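Local coordinates for prophenoloxidase b (Marsupenaeus japonicus, PDB 3WKY), which is a type 3 copper protein of crustacean hemolymph, the precursor of a phenoloxidase that probably hydroxylates monophenols and oxidises o-diphenols, at residues A[421-426]-A[594-599]; A[482-487]-A[546-551]; A[490-495]-A[540-545]; A[498-503]-A[532-537]. All blocks are in the same frame, centred on the assembly; numbering follows the deposited sequence. Where two conformers were deposited one is given.

How the interactions relate
All four contacts lie in the ig-like domain, where a three-stranded antiparallel sheet faces a larger mixed one. Interaction 1 bridges the two sheets, with small apolar groups inside and an aspartate and a water at the glycan end. Interactions 2 and 3 pair the same strands, 485-493 and 541-548, at their two ends: interaction 2 is partly buried and tied to a glycan, interaction 3 is a surface ladder. Interaction 4, also at the surface, pairs strands 501-509 and 528-534 of the larger sheet. It touches interaction 1 through the bond of Lys502 N to Thr597 O, and its Met501 packs against Val491 and Ile545 of interaction 3.

Interaction 1: A[421-426]-A[594-599]; sequences GNITVL and VMATDV. With NAG (2-acetamido-2-deoxy-beta-D-glucopyranose), chain E.
Gly421 sets its CA against the carboxylate of Asp598, 3.3 Å from OD2. A CB on this glycine would press on Ala596 O, so the bare backbone is what lets the chain run so close here. The next residue, Asn422, brings the main polar bond: its backbone N-H points almost straight (170°) at Asp598 OD1, 2.9 Å away, on the syn lone pair of that oxygen. The Asn422 side chain itself leaves for the sugar, ND2 being joined covalently to C1 of the N-acetylglucosamine, whose O7 comes close to Asp598 OD2.

At Ile423 a water does the bridging. It accepts from Ile423 N (3.0 Å) and gives one proton to Ala596 O and the other to Asp598 OD1, so OD1 is held by two donors. Beyond it the contact turns apolar. Ile423 CG2, in one of two modelled conformers, meets the Ala596 methyl, and Val425 lays CG2 on the same CB at 3.8 Å. With its other branch, CG1, anti to the backbone N (chi1 178°), Val425 also reaches toward Val594. Met501 of strand 501-509 also packs on Ile423 and Ala596.

A valine in place of Asp598 would probably leave Asn422 N and one proton of the water without their shared acceptor, setting the glycan-bearing loop free to shift. Two sheets of the ig-like domain thus meet through methyl groups inside, while at the margin a single carboxylate, helped by one water, fixes the backbone that carries the sugar.

Interaction 2: A[482-487]-A[546-551]; sequences HPDFSY and TRHSNE. With NAG (2-acetamido-2-deoxy-beta-D-glucopyranose), chain F.
Phe485 O is gripped twice: Ser549 N donates at 2.7 Å, nearly along the C=O axis though bent at the hydrogen (137°), and a water donates to it and to Arg547 O. Ser549 OG, sitting between backbone N and carbonyl carbon (chi1 60°), accepts from Phe485 N at 3.1 Å, nearly straight, and CB rests over one face of the Phe485 ring, 3.6 Å from its centroid. Two residues on, past the non-hydrogen-bonded pair Ser486-His548, Tyr487 and Arg547 form a hydrogen-bonded pair, Tyr487 N to Arg547 O and Arg547 N to Tyr487 O both at 3.0 Å.

Arg547 CB lies over the Tyr487 ring in a CH-pi contact, while Tyr487 OH hydrogen-bonds Asp531 OD2, with which Arg547 NE makes a salt bridge. A leucine at Tyr487 would probably deprive Asp531 of one hydrogen bond and take away the ring face under Arg547 CB.

At the other end Asn550 ND2 carries an N-acetylglucosamine, whose N2 donates to Asp484 OD2 at 2.8 Å; Arg576 makes a salt bridge with Asp484 OD1 and also bonds Asn550 OD1. Guanidinium and sugar amide thus take one Asp484 oxygen each, which is likely to hold the sugar at the strand end.

Interaction 3: A[490-495]-A[540-545]; sequences TVNNPT and PGIAYI
An antiparallel ladder in the three-stranded sheet of the ig-like domain joins Val491 to Ala543 and Asn493 to Gly541, both as hydrogen-bonded pairs. Val491 N reaches Ala543 O at 2.9 Å and Ala543 N returns to Val491 O at 3.0 Å. Further on, Asn493 N gives to Gly541 O in an almost straight bond (178°), and Gly541 N gives to Asn493 O at 2.8 Å. Gly541 has a positive phi of 103°, a backbone shape in which a side chain would jam against the preceding carbonyl.

The two faces differ. On the one that carries Thr490 and Tyr544, the side chains lie alongside each other, with Thr490 OG1 at the edge of the ring, 3.4 Å from CD1. On the other, Val491 CG2 meets the methyl of Ala543. The same Val491 CG2 lies 3.8 Å from Ile545 CD1, the two branched chains crossing at about a right angle; Met501 of strand 501-509 closes over Val491 and Ile545.

Where the first strand ends, Asn493 curls the chain. Its CG lies anti to the backbone N (chi1 175°), sending OD1 on to Thr495. That OD1 takes both Thr495 N (2.9 Å) and Thr495 OG1 (2.7 Å), the former bond defining an Asx turn, while ND2 bonds the carbonyls of Asp497 and Ile538. One strand in mid-sheet, paired to an outermost strand with its apolar face turned inward, is the pattern of a beta sandwich.

Interaction 4: A[498-503]-A[532-537]; sequences FKRMKL and VFETDP. With NAG (2-acetamido-2-deoxy-beta-D-glucopyranose), chain E.
Met501 and Leu503 pair with 532-537, whose first half ends strand 528-534, outermost within this chain in the larger sheet of the ig-like beta sandwich. The backbone bonds come first. Leu503 N donates to Phe533 O at 2.9 Å, Phe533 N to Leu503 O at 3.1 Å, and beyond the non-hydrogen-bonded pair of Lys502 and Glu534, Thr535 N carries the ladder on to Met501 O at 3.0 Å with an angle of 174°. Met501 N, by contrast, is buried without a partner in the model. Thr535 OG1 bonds Asp536 O in its own segment, which fixes the rotation of that side chain.

The apolar contacts lie on the inner face. Leu503 and Phe533 run side by side and point the same way, Leu503 CD1 touching Phe533 CZ at 3.6 Å. With chi1 at 69° the Phe533 ring folds back alongside Leu503, whose CD1 meets it obliquely; Arg547 makes a cation-pi contact with the same ring. Thr535 adds CG2 against Leu503 CD1. At the solvent side Phe498 CD2 rests obliquely on Pro537 CB, and the aliphatic part of Lys502 lies against Val532 CG1. A separate van der Waals approach brings Met501 CG 3.4 Å from the hydroxyl OG1 of Thr535.

One long salt bridge crosses the pair: Glu534 OE2 lies at the edge of the Arg500 guanidinium, near its plane, 3.9 Å from Arg500 NE, and is doubtful because Glu534 was modelled twice. Lys499 turns the other way, its NZ donating to O5 of the N-acetylglucosamine on Asn422 at 2.8 Å.

Interaction 1: A[421-426]-A[594-599]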
# COMPACT_ATOMS: atom_id res chain seq x y z
N GLY A 421 10.99 -2.50 57.08
CA GLY A 421 10.04 -1.91 58.02
C GLY A 421 10.07 -2.63 59.36
O GLY A 421 10.44 -3.80 59.43
N ASN A 422 9.67 -1.93 60.42
CA ASN A 422 9.68 -2.52 61.76
C ASN A 422 8.47 -3.41 62.03
O ASN A 422 8.50 -4.27 62.92
CB ASN A 422 9.76 -1.41 62.82
CG ASN A 422 11.13 -0.77 62.91
OD1 ASN A 422 12.11 -1.43 63.24
ND2 ASN A 422 11.21 0.52 62.63
N ILE A 423 7.39 -3.22 61.28
CA ILE A 423 6.15 -3.95 61.52
C ILE A 423 6.04 -5.17 60.62
O ILE A 423 6.35 -5.09 59.43
CB ILE A 423 4.92 -3.03 61.32
CG1 ILE A 423 4.98 -1.86 62.30
CG2 ILE A 423 3.64 -3.80 61.52
CD1 ILE A 423 5.06 -2.28 63.74
N THR A 424 5.62 -6.30 61.18
CA THR A 424 5.42 -7.54 60.44
C THR A 424 3.94 -7.68 60.09
O THR A 424 3.07 -7.45 60.92
CB THR A 424 5.83 -8.78 61.31
OG1 THR A 424 7.26 -8.80 61.46
CG2 THR A 424 5.38 -10.07 60.65
N VAL A 425 3.63 -8.04 58.84
CA VAL A 425 2.25 -8.32 58.49
C VAL A 425 1.98 -9.82 58.63
O VAL A 425 2.66 -10.64 58.01
CB VAL A 425 1.91 -7.84 57.06
CG1 VAL A 425 0.47 -8.19 56.71
CG2 VAL A 425 2.14 -6.34 56.95
N LEU A 426 0.98 -10.17 59.45
CA LEU A 426 0.75 -11.57 59.79
C LEU A 426 -0.42 -12.19 59.05
O LEU A 426 -0.42 -13.39 58.76
CB LEU A 426 0.52 -11.73 61.30
CG LEU A 426 1.72 -11.41 62.19
CD1 LEU A 426 1.33 -11.49 63.67
CD2 LEU A 426 2.85 -12.36 61.88
N VAL A 594 -0.52 -6.10 50.41
CA VAL A 594 -0.54 -5.28 51.63
C VAL A 594 0.89 -5.02 52.11
O VAL A 594 1.66 -5.96 52.31
CB VAL A 594 -1.31 -5.99 52.77
CG1 VAL A 594 -1.33 -5.12 54.04
CG2 VAL A 594 -2.72 -6.35 52.33
N MET A 595 1.23 -3.75 52.31
CA MET A 595 2.53 -3.41 52.89
C MET A 595 2.40 -2.47 54.08
O MET A 595 1.68 -1.47 54.04
CB MET A 595 3.45 -2.78 51.84
CG MET A 595 4.84 -2.44 52.35
SD MET A 595 5.82 -1.66 51.05
CE MET A 595 7.44 -1.56 51.80
N ALA A 596 3.10 -2.80 55.17
CA ALA A 596 3.18 -1.91 56.32
C ALA A 596 4.50 -1.16 56.25
O ALA A 596 5.58 -1.76 56.28
CB ALA A 596 3.08 -2.70 57.63
N THR A 597 4.43 0.16 56.14
CA THR A 597 5.66 0.93 56.01
C THR A 597 5.84 1.86 57.20
O THR A 597 4.88 2.34 57.80
CB THR A 597 5.68 1.72 54.69
OG1 THR A 597 6.97 2.32 54.50
CG2 THR A 597 4.65 2.79 54.72
N ASP A 598 7.10 2.08 57.57
CA ASP A 598 7.41 2.95 58.70
C ASP A 598 7.09 4.39 58.31
O ASP A 598 7.30 4.79 57.16
CB ASP A 598 8.89 2.85 59.08
CG ASP A 598 9.32 1.44 59.44
OD1 ASP A 598 8.48 0.66 59.95
OD2 ASP A 598 10.50 1.11 59.20
N VAL A 599 6.57 5.17 59.25
CA VAL A 599 6.32 6.58 58.95
C VAL A 599 7.44 7.46 59.50
O VAL A 599 7.43 7.80 60.68
CB VAL A 599 4.97 7.08 59.51
CG1 VAL A 599 4.72 8.51 59.08
CG2 VAL A 599 3.84 6.20 59.03
C1 NAG E . 12.52 1.02 62.95
C2 NAG E . 13.36 1.37 61.71
C3 NAG E . 14.31 2.56 61.83
C4 NAG E . 13.97 3.54 62.96
C5 NAG E . 13.60 2.75 64.19
C6 NAG E . 13.38 3.68 65.39
C7 NAG E . 13.80 -0.71 60.46
C8 NAG E . 14.02 -2.14 60.86
N2 NAG E . 14.17 0.21 61.35
O3 NAG E . 14.30 3.27 60.61
O4 NAG E . 15.08 4.36 63.24
O5 NAG E . 12.40 2.07 63.90
O6 NAG E . 12.43 4.66 65.04
O7 NAG E . 13.31 -0.45 59.36
O HOH W 1 6.84 -1.47 58.89

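Interaction 2: A[482-487]-A[546-551]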
# COMPACT_ATOMS: atom_id res chain seq x y z
N HIS A 482 -21.64 -2.13 43.96
CA HIS A 482 -21.10 -3.22 44.76
C HIS A 482 -21.56 -3.03 46.21
O HIS A 482 -21.79 -1.90 46.62
CB HIS A 482 -19.57 -3.19 44.72
CG HIS A 482 -18.98 -2.01 45.43
ND1 HIS A 482 -18.64 -2.04 46.77
CD2 HIS A 482 -18.70 -0.76 45.01
CE1 HIS A 482 -18.16 -0.87 47.13
NE2 HIS A 482 -18.18 -0.07 46.07
N PRO A 483 -21.69 -4.13 46.97
CA PRO A 483 -21.95 -4.04 48.42
C PRO A 483 -20.76 -3.46 49.16
O PRO A 483 -19.62 -3.64 48.70
CB PRO A 483 -22.13 -5.50 48.84
CG PRO A 483 -22.50 -6.23 47.59
CD PRO A 483 -21.78 -5.51 46.47
N ASP A 484 -20.98 -2.79 50.30
CA ASP A 484 -19.86 -2.41 51.17
C ASP A 484 -19.06 -3.64 51.56
O ASP A 484 -19.59 -4.75 51.63
CB ASP A 484 -20.35 -1.74 52.46
CG ASP A 484 -20.99 -0.38 52.23
OD1 ASP A 484 -20.74 0.24 51.17
OD2 ASP A 484 -21.72 0.08 53.13
N PHE A 485 -17.77 -3.45 51.81
CA PHE A 485 -16.94 -4.50 52.37
C PHE A 485 -15.95 -3.91 53.36
O PHE A 485 -15.70 -2.70 53.36
CB PHE A 485 -16.21 -5.31 51.29
CG PHE A 485 -15.24 -4.49 50.46
CD1 PHE A 485 -15.68 -3.80 49.34
CD2 PHE A 485 -13.89 -4.46 50.78
CE1 PHE A 485 -14.79 -3.05 48.58
CE2 PHE A 485 -12.99 -3.71 50.02
CZ PHE A 485 -13.45 -3.01 48.91
N SER A 486 -15.40 -4.77 54.22
CA SER A 486 -14.31 -4.34 55.07
C SER A 486 -13.15 -5.32 54.95
O SER A 486 -13.30 -6.40 54.38
CB SER A 486 -14.76 -4.26 56.53
OG SER A 486 -14.86 -5.56 57.07
N TYR A 487 -11.99 -4.93 55.46
CA TYR A 487 -10.86 -5.84 55.52
C TYR A 487 -10.14 -5.65 56.85
O TYR A 487 -10.21 -4.58 57.45
CB TYR A 487 -9.89 -5.63 54.33
CG TYR A 487 -9.19 -4.29 54.30
CD1 TYR A 487 -8.09 -4.04 55.10
CD2 TYR A 487 -9.62 -3.29 53.43
CE1 TYR A 487 -7.46 -2.82 55.08
CE2 TYR A 487 -8.98 -2.07 53.39
CZ TYR A 487 -7.90 -1.83 54.21
OH TYR A 487 -7.27 -0.62 54.17
N THR A 546 -8.76 -2.59 60.99
CA THR A 546 -9.94 -2.87 60.18
C THR A 546 -10.35 -1.60 59.45
O THR A 546 -10.46 -0.54 60.06
CB THR A 546 -11.11 -3.33 61.05
OG1 THR A 546 -10.83 -4.63 61.59
CG2 THR A 546 -12.40 -3.39 60.24
N ARG A 547 -10.56 -1.71 58.14
CA ARG A 547 -11.01 -0.57 57.34
C ARG A 547 -12.27 -0.92 56.58
O ARG A 547 -12.40 -2.03 56.05
CB ARG A 547 -9.92 -0.15 56.35
CG ARG A 547 -8.76 0.57 57.01
CD ARG A 547 -9.06 2.03 57.23
NE ARG A 547 -8.74 2.82 56.04
CZ ARG A 547 -8.68 4.15 56.01
NH1 ARG A 547 -8.93 4.85 57.11
NH2 ARG A 547 -8.37 4.78 54.88
N HIS A 548 -13.20 0.02 56.53
CA HIS A 548 -14.44 -0.13 55.76
C HIS A 548 -14.21 0.45 54.38
O HIS A 548 -13.42 1.38 54.22
CB HIS A 548 -15.58 0.64 56.43
CG HIS A 548 -16.93 0.41 55.80
ND1 HIS A 548 -17.33 1.04 54.65
CD2 HIS A 548 -17.96 -0.39 56.18
CE1 HIS A 548 -18.56 0.64 54.34
NE2 HIS A 548 -18.96 -0.22 55.25
N SER A 549 -14.90 -0.09 53.39
CA SER A 549 -14.69 0.36 52.01
C SER A 549 -15.01 1.85 51.81
O SER A 549 -14.34 2.53 51.03
CB SER A 549 -15.44 -0.55 51.03
OG SER A 549 -16.83 -0.56 51.26
N ASN A 550 -15.99 2.37 52.55
CA ASN A 550 -16.35 3.79 52.44
C ASN A 550 -15.27 4.71 52.99
O ASN A 550 -15.34 5.92 52.81
CB ASN A 550 -17.67 4.10 53.16
CG ASN A 550 -18.90 3.75 52.35
OD1 ASN A 550 -18.80 3.18 51.26
ND2 ASN A 550 -20.08 4.07 52.90
N GLU A 551 -14.28 4.15 53.68
CA GLU A 551 -13.20 4.96 54.23
C GLU A 551 -12.01 5.05 53.29
O GLU A 551 -11.04 5.74 53.60
CB GLU A 551 -12.67 4.36 55.55
CG GLU A 551 -13.68 4.10 56.63
CD GLU A 551 -13.01 3.55 57.89
OE1 GLU A 551 -12.55 4.36 58.72
OE2 GLU A 551 -12.91 2.31 58.02
C1 NAG F . -21.22 3.58 52.15
C2 NAG F . -22.24 3.49 53.28
C3 NAG F . -23.58 3.04 52.72
C4 NAG F . -24.03 4.02 51.64
C5 NAG F . -22.93 4.26 50.61
C6 NAG F . -23.30 5.45 49.72
C7 NAG F . -21.66 3.08 55.60
C8 NAG F . -21.75 2.06 56.71
N2 NAG F . -21.80 2.62 54.36
O3 NAG F . -24.56 3.00 53.73
O4 NAG F . -25.18 3.51 50.98
O5 NAG F . -21.69 4.55 51.22
O6 NAG F . -23.01 6.64 50.42
O7 NAG F . -21.48 4.27 55.86
O HOH W 2 -12.52 -2.16 52.91

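Interaction 3: A[490-495]-A[540-545]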
# COMPACT_ATOMS: atom_id res chain seq x y z
N THR A 490 -3.83 -8.10 60.21
CA THR A 490 -3.21 -8.47 61.48
C THR A 490 -1.72 -8.18 61.38
O THR A 490 -1.05 -8.69 60.47
CB THR A 490 -3.43 -9.95 61.79
OG1 THR A 490 -4.84 -10.24 61.80
CG2 THR A 490 -2.84 -10.32 63.16
N VAL A 491 -1.19 -7.36 62.29
CA VAL A 491 0.23 -7.04 62.26
C VAL A 491 0.89 -7.33 63.61
O VAL A 491 0.21 -7.51 64.62
CB VAL A 491 0.49 -5.58 61.89
CG1 VAL A 491 -0.20 -5.23 60.57
CG2 VAL A 491 0.01 -4.65 62.99
N ASN A 492 2.22 -7.38 63.62
CA ASN A 492 2.97 -7.48 64.86
C ASN A 492 4.02 -6.40 64.96
O ASN A 492 4.79 -6.17 64.01
CB ASN A 492 3.63 -8.84 65.03
CG ASN A 492 4.25 -9.02 66.42
OD1 ASN A 492 3.55 -8.91 67.42
ND2 ASN A 492 5.56 -9.28 66.47
N ASN A 493 4.05 -5.71 66.10
CA ASN A 493 5.13 -4.80 66.41
C ASN A 493 6.04 -5.53 67.39
O ASN A 493 5.68 -5.70 68.56
CB ASN A 493 4.58 -3.53 67.05
CG ASN A 493 5.66 -2.58 67.52
OD1 ASN A 493 6.85 -2.84 67.38
ND2 ASN A 493 5.24 -1.45 68.08
N PRO A 494 7.21 -5.99 66.91
CA PRO A 494 8.13 -6.75 67.75
C PRO A 494 9.08 -5.86 68.53
O PRO A 494 9.91 -6.37 69.28
CB PRO A 494 8.93 -7.56 66.72
CG PRO A 494 8.98 -6.65 65.51
CD PRO A 494 7.63 -5.96 65.49
N THR A 495 8.96 -4.55 68.38
CA THR A 495 9.86 -3.64 69.07
C THR A 495 9.35 -3.31 70.48
O THR A 495 8.29 -3.79 70.90
CB THR A 495 10.08 -2.35 68.30
OG1 THR A 495 8.94 -1.50 68.46
CG2 THR A 495 10.32 -2.64 66.79
N PRO A 540 3.53 -2.20 71.13
CA PRO A 540 4.27 -3.45 71.07
C PRO A 540 3.31 -4.63 71.13
O PRO A 540 2.33 -4.58 71.88
CB PRO A 540 5.13 -3.39 72.34
CG PRO A 540 5.42 -1.93 72.49
CD PRO A 540 4.14 -1.23 72.06
N GLY A 541 3.55 -5.65 70.31
CA GLY A 541 2.64 -6.78 70.22
C GLY A 541 1.75 -6.77 68.99
O GLY A 541 1.96 -6.01 68.03
N ILE A 542 0.73 -7.62 69.03
CA ILE A 542 -0.16 -7.84 67.90
C ILE A 542 -1.29 -6.81 67.83
O ILE A 542 -1.84 -6.41 68.85
CB ILE A 542 -0.73 -9.28 67.94
CG1 ILE A 542 0.35 -10.28 67.53
CG2 ILE A 542 -1.96 -9.43 67.06
CD1 ILE A 542 -0.15 -11.69 67.35
N ALA A 543 -1.63 -6.36 66.62
CA ALA A 543 -2.74 -5.43 66.44
C ALA A 543 -3.58 -5.84 65.24
O ALA A 543 -3.08 -6.46 64.30
CB ALA A 543 -2.24 -4.00 66.29
N TYR A 544 -4.86 -5.49 65.29
CA TYR A 544 -5.78 -5.73 64.19
C TYR A 544 -6.24 -4.38 63.68
O TYR A 544 -6.70 -3.54 64.46
CB TYR A 544 -6.98 -6.55 64.66
CG TYR A 544 -6.59 -7.84 65.35
CD1 TYR A 544 -6.26 -8.97 64.61
CD2 TYR A 544 -6.54 -7.93 66.74
CE1 TYR A 544 -5.90 -10.15 65.23
CE2 TYR A 544 -6.18 -9.11 67.36
CZ TYR A 544 -5.86 -10.22 66.60
OH TYR A 544 -5.49 -11.40 67.20
N ILE A 545 -6.09 -4.15 62.38
CA ILE A 545 -6.50 -2.88 61.80
C ILE A 545 -7.59 -3.18 60.77
O ILE A 545 -7.37 -3.94 59.83
CB ILE A 545 -5.34 -2.13 61.13
CG1 ILE A 545 -4.25 -1.80 62.15
CG2 ILE A 545 -5.83 -0.86 60.48
CD1 ILE A 545 -2.98 -2.59 61.97

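Interaction 4: A[498-503]-A[532-537]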
# COMPACT_ATOMS: atom_id res chain seq x y z
N PHE A 498 6.03 2.16 70.76
CA PHE A 498 4.92 2.35 69.85
C PHE A 498 5.49 2.70 68.48
O PHE A 498 6.50 3.40 68.39
CB PHE A 498 4.00 3.47 70.33
CG PHE A 498 3.04 3.05 71.39
CD1 PHE A 498 3.46 2.92 72.71
CD2 PHE A 498 1.72 2.77 71.08
CE1 PHE A 498 2.57 2.52 73.69
CE2 PHE A 498 0.82 2.37 72.06
CZ PHE A 498 1.25 2.24 73.37
N LYS A 499 4.85 2.22 67.42
CA LYS A 499 5.33 2.48 66.07
C LYS A 499 4.20 3.01 65.21
O LYS A 499 3.07 2.50 65.29
CB LYS A 499 5.90 1.21 65.45
CG LYS A 499 7.19 0.68 66.08
CD LYS A 499 8.36 1.59 65.79
CE LYS A 499 9.65 0.99 66.34
NZ LYS A 499 10.80 1.93 66.18
N ARG A 500 4.48 4.04 64.42
CA ARG A 500 3.52 4.54 63.45
C ARG A 500 3.76 3.80 62.14
O ARG A 500 4.91 3.49 61.79
CB ARG A 500 3.73 6.03 63.18
CG ARG A 500 3.55 6.95 64.38
CD ARG A 500 3.64 8.42 63.95
NE ARG A 500 4.79 8.68 63.08
CZ ARG A 500 6.05 8.76 63.50
NH1 ARG A 500 6.33 8.59 64.79
NH2 ARG A 500 7.03 9.00 62.64
N MET A 501 2.69 3.51 61.42
CA MET A 501 2.88 2.93 60.10
C MET A 501 1.84 3.40 59.11
O MET A 501 0.77 3.89 59.49
CB MET A 501 2.87 1.41 60.19
CG MET A 501 1.56 0.88 60.64
SD MET A 501 0.98 -0.25 59.40
CE MET A 501 0.50 -1.61 60.44
N LYS A 502 2.19 3.29 57.83
CA LYS A 502 1.24 3.53 56.75
C LYS A 502 0.97 2.20 56.05
O LYS A 502 1.91 1.49 55.67
CB LYS A 502 1.81 4.57 55.78
CG LYS A 502 1.07 4.64 54.44
CD LYS A 502 1.29 5.98 53.75
CE LYS A 502 0.28 7.01 54.24
NZ LYS A 502 0.49 8.35 53.62
N LEU A 503 -0.30 1.82 55.94
CA LEU A 503 -0.67 0.62 55.22
C LEU A 503 -0.88 1.01 53.76
O LEU A 503 -1.50 2.03 53.47
CB LEU A 503 -1.94 0.01 55.80
CG LEU A 503 -1.70 -0.79 57.08
CD1 LEU A 503 -3.03 -1.18 57.72
CD2 LEU A 503 -0.88 -2.03 56.76
N VAL A 532 -4.52 3.54 50.97
CA VAL A 532 -3.20 3.93 51.46
C VAL A 532 -3.43 4.97 52.53
O VAL A 532 -3.96 6.04 52.25
CB VAL A 532 -2.33 4.53 50.32
CG1 VAL A 532 -1.07 5.19 50.89
CG2 VAL A 532 -1.97 3.46 49.29
N PHE A 533 -3.06 4.66 53.78
CA PHE A 533 -3.42 5.54 54.89
C PHE A 533 -2.52 5.29 56.10
O PHE A 533 -1.94 4.21 56.24
CB PHE A 533 -4.87 5.28 55.29
CG PHE A 533 -5.08 3.94 55.92
CD1 PHE A 533 -5.25 2.80 55.14
CD2 PHE A 533 -5.10 3.81 57.31
CE1 PHE A 533 -5.43 1.56 55.72
CE2 PHE A 533 -5.27 2.57 57.89
CZ PHE A 533 -5.44 1.45 57.10
N GLU A 534 -2.40 6.29 56.98
CA GLU A 534 -1.65 6.09 58.22
C GLU A 534 -2.55 5.57 59.34
O GLU A 534 -3.69 5.99 59.49
CB GLU A 534 -0.93 7.38 58.67
CG GLU A 534 -0.06 7.16 59.92
CD GLU A 534 0.75 8.38 60.32
OE1 GLU A 534 0.92 9.29 59.48
OE2 GLU A 534 1.23 8.42 61.47
N THR A 535 -2.02 4.64 60.12
CA THR A 535 -2.76 4.06 61.24
C THR A 535 -2.51 4.86 62.51
O THR A 535 -1.64 5.74 62.55
CB THR A 535 -2.29 2.64 61.52
OG1 THR A 535 -0.94 2.67 61.98
CG2 THR A 535 -2.39 1.78 60.26
N ASP A 536 -3.27 4.55 63.56
CA ASP A 536 -2.90 4.97 64.90
C ASP A 536 -1.58 4.28 65.22
O ASP A 536 -1.28 3.23 64.66
CB ASP A 536 -3.96 4.55 65.91
CG ASP A 536 -5.31 5.20 65.66
OD1 ASP A 536 -5.32 6.40 65.28
OD2 ASP A 536 -6.34 4.53 65.84
N PRO A 537 -0.78 4.87 66.13
CA PRO A 537 0.44 4.20 66.60
C PRO A 537 0.14 2.76 67.05
O PRO A 537 -0.89 2.51 67.67
CB PRO A 537 0.85 5.05 67.80
CG PRO A 537 0.35 6.41 67.47
CD PRO A 537 -0.95 6.21 66.73
C1 NAG E . 12.52 1.02 62.95
C2 NAG E . 13.36 1.37 61.71
C3 NAG E . 14.31 2.56 61.83
C4 NAG E . 13.97 3.54 62.96
C5 NAG E . 13.60 2.75 64.19
C6 NAG E . 13.38 3.68 65.39
C7 NAG E . 13.80 -0.71 60.46
C8 NAG E . 14.02 -2.14 60.86
N2 NAG E . 14.17 0.21 61.35
O3 NAG E . 14.30 3.27 60.61
O4 NAG E . 15.08 4.36 63.24
O5 NAG E . 12.40 2.07 63.90
O6 NAG E . 12.43 4.66 65.04
O7 NAG E . 13.31 -0.45 59.36